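Local coordinates for Atg1 tMIT (Kluyveromyces marxianus, PDB 4P1N), which is the C-terminal tandem MIT region of a serine/threonine protein kinase essential for autophagy, where the kinase is required for autophagosome formation, at residues Tyr209-Leu220 with Ile263-Met274. Sequence-based numbering, arbitrary orientation.
Sequences YNTCELAYATSL and IANRLKALKSKM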
ATOM      1  N   TYR B 209      26.777  -0.692  -2.003  1.00 61.01           N
ATOM      2  CA  TYR B 209      26.295   0.119  -3.113  1.00 61.04           C
ATOM      3  C   TYR B 209      24.783   0.237  -3.222  1.00 56.24           C
ATOM      4  O   TYR B 209      24.280   1.287  -3.599  1.00 52.99           O
ATOM      5  CB  TYR B 209      26.890  -0.376  -4.443  1.00 64.86           C
ATOM      6  CG  TYR B 209      28.328   0.044  -4.626  1.00 72.05           C
ATOM      7  CD1 TYR B 209      28.878   1.104  -3.881  1.00 76.41           C
ATOM      8  CD2 TYR B 209      29.152  -0.608  -5.523  1.00 77.71           C
ATOM      9  CE1 TYR B 209      30.201   1.486  -4.040  1.00 80.17           C
ATOM     10  CE2 TYR B 209      30.476  -0.220  -5.689  1.00 82.06           C
ATOM     11  CZ  TYR B 209      30.990   0.831  -4.948  1.00 80.38           C
ATOM     12  OH  TYR B 209      32.300   1.228  -5.098  1.00 87.39           O
ATOM     13  N   ASN B 210      24.063  -0.834  -2.918  1.00 55.81           N
ATOM     14  CA  ASN B 210      22.616  -0.797  -2.962  1.00 55.71           C
ATOM     15  C   ASN B 210      22.098   0.222  -1.972  1.00 54.56           C
ATOM     16  O   ASN B 210      21.197   1.003  -2.296  1.00 49.77           O
ATOM     17  CB  ASN B 210      22.032  -2.171  -2.653  1.00 60.18           C
ATOM     18  CG  ASN B 210      22.371  -3.202  -3.708  1.00 64.11           C
ATOM     19  OD1 ASN B 210      22.038  -4.370  -3.560  1.00 72.02           O
ATOM     20  ND2 ASN B 210      23.030  -2.781  -4.776  1.00 69.79           N
ATOM     21  N   THR B 211      22.706   0.228  -0.784  1.00 54.42           N
ATOM     22  CA  THR B 211      22.324   1.156   0.285  1.00 54.43           C
ATOM     23  C   THR B 211      22.481   2.571  -0.228  1.00 50.74           C
ATOM     24  O   THR B 211      21.570   3.378  -0.112  1.00 50.29           O
ATOM     25  CB  THR B 211      23.185   0.907   1.554  1.00 56.16           C
ATOM     26  OG1 THR B 211      22.974  -0.439   1.994  1.00 59.49           O
ATOM     27  CG2 THR B 211      22.838   1.844   2.669  1.00 55.31           C
ATOM     28  N   CYS B 212      23.623   2.844  -0.855  1.00 50.33           N
ATOM     29  CA  CYS B 212      23.888   4.157  -1.430  1.00 49.68           C
ATOM     30  C   CYS B 212      22.894   4.522  -2.525  1.00 48.67           C
ATOM     31  O   CYS B 212      22.455   5.668  -2.578  1.00 47.47           O
ATOM     32  CB  CYS B 212      25.286   4.221  -2.006  1.00 52.66           C
ATOM     33  SG  CYS B 212      26.569   3.961  -0.786  1.00 59.75           S
ATOM     34  N   GLU B 213      22.532   3.541  -3.359  1.00 47.55           N
ATOM     35  CA  GLU B 213      21.625   3.760  -4.491  1.00 49.96           C
ATOM     36  C   GLU B 213      20.243   4.171  -4.034  1.00 46.80           C
ATOM     37  O   GLU B 213      19.642   5.088  -4.574  1.00 44.22           O
ATOM     38  CB  GLU B 213      21.492   2.501  -5.367  1.00 53.28           C
ATOM     39  CG  GLU B 213      20.360   2.600  -6.405  1.00 58.01           C
ATOM     40  CD  GLU B 213      20.356   1.488  -7.460  1.00 64.02           C
ATOM     41  OE1 GLU B 213      21.097   0.496  -7.294  1.00 65.25           O
ATOM     42  OE2 GLU B 213      19.589   1.617  -8.455  1.00 68.62           O
ATOM     43  N   LEU B 214      19.741   3.467  -3.033  1.00 50.10           N
ATOM     44  CA  LEU B 214      18.435   3.753  -2.483  1.00 50.02           C
ATOM     45  C   LEU B 214      18.405   5.104  -1.798  1.00 43.14           C
ATOM     46  O   LEU B 214      17.421   5.825  -1.921  1.00 44.01           O
ATOM     47  CB  LEU B 214      18.038   2.659  -1.510  1.00 59.40           C
ATOM     48  CG  LEU B 214      16.547   2.731  -1.192  1.00 69.14           C
ATOM     49  CD1 LEU B 214      15.862   1.467  -1.703  1.00 78.89           C
ATOM     50  CD2 LEU B 214      16.350   2.931   0.296  1.00 71.31           C
ATOM     51  N   ALA B 215      19.480   5.462  -1.094  1.00 40.82           N
ATOM     52  CA  ALA B 215      19.557   6.780  -0.485  1.00 39.28           C
ATOM     53  C   ALA B 215      19.487   7.901  -1.526  1.00 40.93           C
ATOM     54  O   ALA B 215      18.641   8.787  -1.426  1.00 40.39           O
ATOM     55  CB  ALA B 215      20.790   6.915   0.386  1.00 40.01           C
ATOM     56  N   TYR B 216      20.328   7.857  -2.555  1.00 41.43           N
ATOM     57  CA  TYR B 216      20.243   8.891  -3.591  1.00 40.88           C
ATOM     58  C   TYR B 216      18.833   8.937  -4.196  1.00 39.13           C
ATOM     59  O   TYR B 216      18.298  10.006  -4.413  1.00 37.26           O
ATOM     60  CB  TYR B 216      21.243   8.665  -4.703  1.00 42.65           C
ATOM     61  CG  TYR B 216      22.695   8.789  -4.319  1.00 46.87           C
ATOM     62  CD1 TYR B 216      23.168   9.923  -3.678  1.00 46.62           C
ATOM     63  CD2 TYR B 216      23.604   7.797  -4.657  1.00 47.91           C
ATOM     64  CE1 TYR B 216      24.488  10.050  -3.345  1.00 48.27           C
ATOM     65  CE2 TYR B 216      24.945   7.920  -4.336  1.00 51.29           C
ATOM     66  CZ  TYR B 216      25.376   9.043  -3.670  1.00 51.58           C
ATOM     67  OH  TYR B 216      26.697   9.179  -3.345  1.00 51.03           O
ATOM     68  N   ALA B 217      18.251   7.776  -4.495  1.00 37.27           N
ATOM     69  CA  ALA B 217      16.941   7.744  -5.134  1.00 37.58           C
ATOM     70  C   ALA B 217      15.906   8.394  -4.186  1.00 36.75           C
ATOM     71  O   ALA B 217      15.001   9.154  -4.613  1.00 35.68           O
ATOM     72  CB  ALA B 217      16.551   6.297  -5.485  1.00 36.58           C
ATOM     73  N   THR B 218      16.064   8.109  -2.897  1.00 34.40           N
ATOM     74  CA  THR B 218      15.200   8.711  -1.875  1.00 36.62           C
ATOM     75  C   THR B 218      15.295  10.228  -1.855  1.00 36.26           C
ATOM     76  O   THR B 218      14.250  10.895  -1.873  1.00 36.31           O
ATOM     77  CB  THR B 218      15.474   8.146  -0.486  1.00 36.81           C
ATOM     78  OG1 THR B 218      15.289   6.727  -0.525  1.00 37.81           O
ATOM     79  CG2 THR B 218      14.547   8.790   0.561  1.00 38.08           C
ATOM     80  N   SER B 219      16.515  10.770  -1.874  1.00 36.24           N
ATOM     81  CA  SER B 219      16.701  12.224  -1.959  1.00 37.34           C
ATOM     82  C   SER B 219      16.066  12.808  -3.185  1.00 37.16           C
ATOM     83  O   SER B 219      15.571  13.922  -3.163  1.00 36.68           O
ATOM     84  CB  SER B 219      18.165  12.608  -2.028  1.00 41.20           C
ATOM     85  OG  SER B 219      18.856  12.264  -0.859  1.00 42.84           O
ATOM     86  N   LEU B 220      16.147  12.093  -4.300  1.00 37.20           N
ATOM     87  CA  LEU B 220      15.618  12.594  -5.530  1.00 37.17           C
ATOM     88  C   LEU B 220      14.102  12.589  -5.494  1.00 36.71           C
ATOM     89  O   LEU B 220      13.484  13.549  -5.900  1.00 37.12           O
ATOM     90  CB  LEU B 220      16.090  11.749  -6.710  1.00 40.08           C
ATOM     91  CG  LEU B 220      17.539  11.989  -7.107  1.00 43.51           C
ATOM     92  CD1 LEU B 220      17.917  10.916  -8.113  1.00 45.46           C
ATOM     93  CD2 LEU B 220      17.750  13.382  -7.696  1.00 42.76           C
ATOM     94  N   ILE B 263      22.639  15.214  -7.739  1.00 48.18           N
ATOM     95  CA  ILE B 263      22.320  13.937  -7.101  1.00 44.82           C
ATOM     96  C   ILE B 263      22.043  12.880  -8.161  1.00 44.53           C
ATOM     97  O   ILE B 263      22.555  11.765  -8.063  1.00 43.60           O
ATOM     98  CB  ILE B 263      21.165  14.030  -6.092  1.00 42.76           C
ATOM     99  CG1 ILE B 263      21.573  14.912  -4.918  1.00 45.28           C
ATOM    100  CG2 ILE B 263      20.855  12.661  -5.503  1.00 40.52           C
ATOM    101  CD1 ILE B 263      20.408  15.527  -4.171  1.00 45.42           C
ATOM    102  N   ALA B 264      21.264  13.220  -9.182  1.00 45.69           N
ATOM    103  CA  ALA B 264      21.011  12.266 -10.263  1.00 46.71           C
ATOM    104  C   ALA B 264      22.340  11.833 -10.895  1.00 48.95           C
ATOM    105  O   ALA B 264      22.543  10.656 -11.224  1.00 47.52           O
ATOM    106  CB  ALA B 264      20.111  12.869 -11.328  1.00 47.57           C
ATOM    107  N   ASN B 265      23.248  12.777 -11.054  1.00 52.49           N
ATOM    108  CA  ASN B 265      24.524  12.451 -11.698  1.00 57.45           C
ATOM    109  C   ASN B 265      25.383  11.569 -10.803  1.00 55.01           C
ATOM    110  O   ASN B 265      26.016  10.650 -11.280  1.00 56.25           O
ATOM    111  CB  ASN B 265      25.239  13.711 -12.180  1.00 60.45           C
ATOM    112  CG  ASN B 265      24.658  14.226 -13.487  1.00 66.85           C
ATOM    113  OD1 ASN B 265      24.275  13.439 -14.369  1.00 66.26           O
ATOM    114  ND2 ASN B 265      24.558  15.551 -13.613  1.00 70.25           N
ATOM    115  N   ARG B 266      25.322  11.797  -9.500  1.00 53.26           N
ATOM    116  CA  ARG B 266      25.979  10.924  -8.543  1.00 54.65           C
ATOM    117  C   ARG B 266      25.410   9.504  -8.627  1.00 53.09           C
ATOM    118  O   ARG B 266      26.152   8.524  -8.615  1.00 52.44           O
ATOM    119  CB  ARG B 266      25.777  11.490  -7.148  1.00 56.29           C
ATOM    120  CG  ARG B 266      26.576  10.860  -6.038  1.00 58.72           C
ATOM    121  CD  ARG B 266      28.073  11.022  -6.219  1.00 63.06           C
ATOM    122  NE  ARG B 266      28.654   9.743  -6.610  1.00 65.86           N
ATOM    123  CZ  ARG B 266      29.686   9.593  -7.431  1.00 67.91           C
ATOM    124  NH1 ARG B 266      30.291  10.646  -7.981  1.00 69.10           N
ATOM    125  NH2 ARG B 266      30.105   8.362  -7.701  1.00 68.95           N
ATOM    126  N   LEU B 267      24.087   9.404  -8.716  1.00 50.08           N
ATOM    127  CA  LEU B 267      23.430   8.111  -8.818  1.00 48.88           C
ATOM    128  C   LEU B 267      23.831   7.356 -10.112  1.00 50.10           C
ATOM    129  O   LEU B 267      24.082   6.149 -10.081  1.00 48.92           O
ATOM    130  CB  LEU B 267      21.914   8.279  -8.703  1.00 45.77           C
ATOM    131  CG  LEU B 267      21.056   7.037  -8.914  1.00 44.93           C
ATOM    132  CD1 LEU B 267      21.408   5.905  -7.971  1.00 44.64           C
ATOM    133  CD2 LEU B 267      19.594   7.379  -8.770  1.00 43.22           C
ATOM    134  N   LYS B 268      23.897   8.058 -11.238  1.00 54.94           N
ATOM    135  CA  LYS B 268      24.321   7.433 -12.502  1.00 57.70           C
ATOM    136  C   LYS B 268      25.760   6.919 -12.441  1.00 57.04           C
ATOM    137  O   LYS B 268      26.080   5.815 -12.933  1.00 57.57           O
ATOM    138  CB  LYS B 268      24.191   8.424 -13.657  1.00 63.03           C
ATOM    139  CG  LYS B 268      22.750   8.740 -14.018  1.00 65.21           C
ATOM    140  CD  LYS B 268      22.682   9.708 -15.182  1.00 71.03           C
ATOM    141  CE  LYS B 268      21.243  10.076 -15.500  1.00 73.54           C
ATOM    142  NZ  LYS B 268      21.169  11.280 -16.369  1.00 77.33           N
ATOM    143  N   ALA B 269      26.646   7.723 -11.870  1.00 57.55           N
ATOM    144  CA  ALA B 269      28.054   7.301 -11.697  1.00 58.35           C
ATOM    145  C   ALA B 269      28.110   6.036 -10.863  1.00 57.60           C
ATOM    146  O   ALA B 269      28.765   5.052 -11.217  1.00 59.71           O
ATOM    147  CB  ALA B 269      28.856   8.390 -11.009  1.00 59.32           C
ATOM    148  N   LEU B 270      27.407   6.060  -9.744  1.00 55.16           N
ATOM    149  CA  LEU B 270      27.355   4.900  -8.882  1.00 56.41           C
ATOM    150  C   LEU B 270      26.830   3.663  -9.625  1.00 55.16           C
ATOM    151  O   LEU B 270      27.358   2.565  -9.480  1.00 54.96           O
ATOM    152  CB  LEU B 270      26.466   5.198  -7.691  1.00 55.63           C
ATOM    153  CG  LEU B 270      26.599   4.396  -6.400  1.00 58.60           C
ATOM    154  CD1 LEU B 270      25.225   3.848  -6.014  1.00 58.21           C
ATOM    155  CD2 LEU B 270      27.654   3.297  -6.383  1.00 60.04           C
ATOM    156  N   LYS B 271      25.789   3.829 -10.418  1.00 56.56           N
ATOM    157  CA  LYS B 271      25.244   2.691 -11.185  1.00 61.16           C
ATOM    158  C   LYS B 271      26.245   2.120 -12.178  1.00 62.88           C
ATOM    159  O   LYS B 271      26.278   0.901 -12.406  1.00 64.38           O
ATOM    160  CB  LYS B 271      23.981   3.109 -11.914  1.00 61.46           C
ATOM    161  CG  LYS B 271      22.895   3.490 -10.922  1.00 63.15           C
ATOM    162  CD  LYS B 271      21.797   2.460 -10.815  1.00 65.46           C
ATOM    163  CE  LYS B 271      20.621   2.800 -11.716  1.00 69.04           C
ATOM    164  NZ  LYS B 271      19.377   2.192 -11.147  1.00 71.96           N
ATOM    165  N   SER B 272      27.060   3.000 -12.753  1.00 62.80           N
ATOM    166  CA  SER B 272      28.107   2.582 -13.672  1.00 68.69           C
ATOM    167  C   SER B 272      29.100   1.673 -12.988  1.00 69.88           C
ATOM    168  O   SER B 272      29.492   0.659 -13.550  1.00 70.73           O
ATOM    169  CB  SER B 272      28.856   3.788 -14.235  1.00 70.48           C
ATOM    170  OG  SER B 272      27.944   4.748 -14.707  1.00 70.94           O
ATOM    171  N   LYS B 273      29.510   2.055 -11.783  1.00 71.89           N
ATOM    172  CA  LYS B 273      30.442   1.260 -10.984  1.00 76.57           C
ATOM    173  C   LYS B 273      29.900  -0.114 -10.576  1.00 74.93           C
ATOM    174  O   LYS B 273      30.671  -1.053 -10.479  1.00 75.57           O
ATOM    175  CB  LYS B 273      30.876   2.031  -9.727  1.00 78.73           C
ATOM    176  CG  LYS B 273      31.787   3.214 -10.021  1.00 82.83           C
ATOM    177  CD  LYS B 273      31.699   4.288  -8.944  1.00 84.93           C
ATOM    178  CE  LYS B 273      32.289   3.820  -7.624  1.00 86.61           C
ATOM    179  NZ  LYS B 273      31.987   4.778  -6.528  1.00 85.70           N
ATOM    180  N   MET B 274      28.600  -0.250 -10.326  1.00 76.52           N
ATOM    181  CA  MET B 274      28.070  -1.562  -9.904  1.00 79.44           C
ATOM    182  C   MET B 274      27.623  -2.494 -11.061  1.00 80.94           C
ATOM    183  O   MET B 274      27.135  -3.599 -10.813  1.00 82.40           O
ATOM    184  CB  MET B 274      27.001  -1.414  -8.791  1.00 79.87           C
ATOM    185  CG  MET B 274      25.625  -0.863  -9.153  1.00 85.11           C
ATOM    186  SD  MET B 274      24.517  -0.707  -7.703  1.00 91.91           S
ATOM    187  CE  MET B 274      24.805   0.987  -7.251  1.00 83.11           C
TER
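L270 meets Y209 by laying CD2 over one face of the tyrosine ring, 3.9 Å from its centroid and 23° off the ring normal, a CH-pi contact. Its other branch, CD1, turns to C212 CB at 4.0 Å and to the CB of E213, so the two methyls of one leucine divide between Y209 and the next turn of the facing helix. The pair illustrates how antiparallel helices can knit an apolar seam and edge it with charge: the axes cross at -158°, 9.5 Å apart at closest approach. One turn earlier in its helix, R266 holds CG anti to the backbone N (chi1 -170°), which sets that carbon beside the phenol end of Y216, 3.2 Å from OH, while its CB lies over a face of the ring; bends beyond CG carry the guanidinium on toward E203. Farther along, L220 CG rests on I263 CG2 at 3.7 Å, and its CD1 reaches L267 CD2.

At the more exposed margin, E213 extends from its helix, covering L267 CD1 with its CG. K271, bent along its chain, crosses it at about a right angle and bonds NZ to OE2 at 2.8 Å on the syn side, out of the carboxylate plane. Cutting E213 back to an alanine is likely to leave the K271 ammonium without its carboxylate and L267 CD1 less covered.

Away from that pair, E203 ties both helices to helix 184-204, through a hydrogen bond with Y216 OH and salt bridges with R266 and K273. The same helix packs on A215, S219 and I263, completing the three-helix arrangement of the second MIT domain, while aromatic side chains of another protein's chain pack on Y216 and I263.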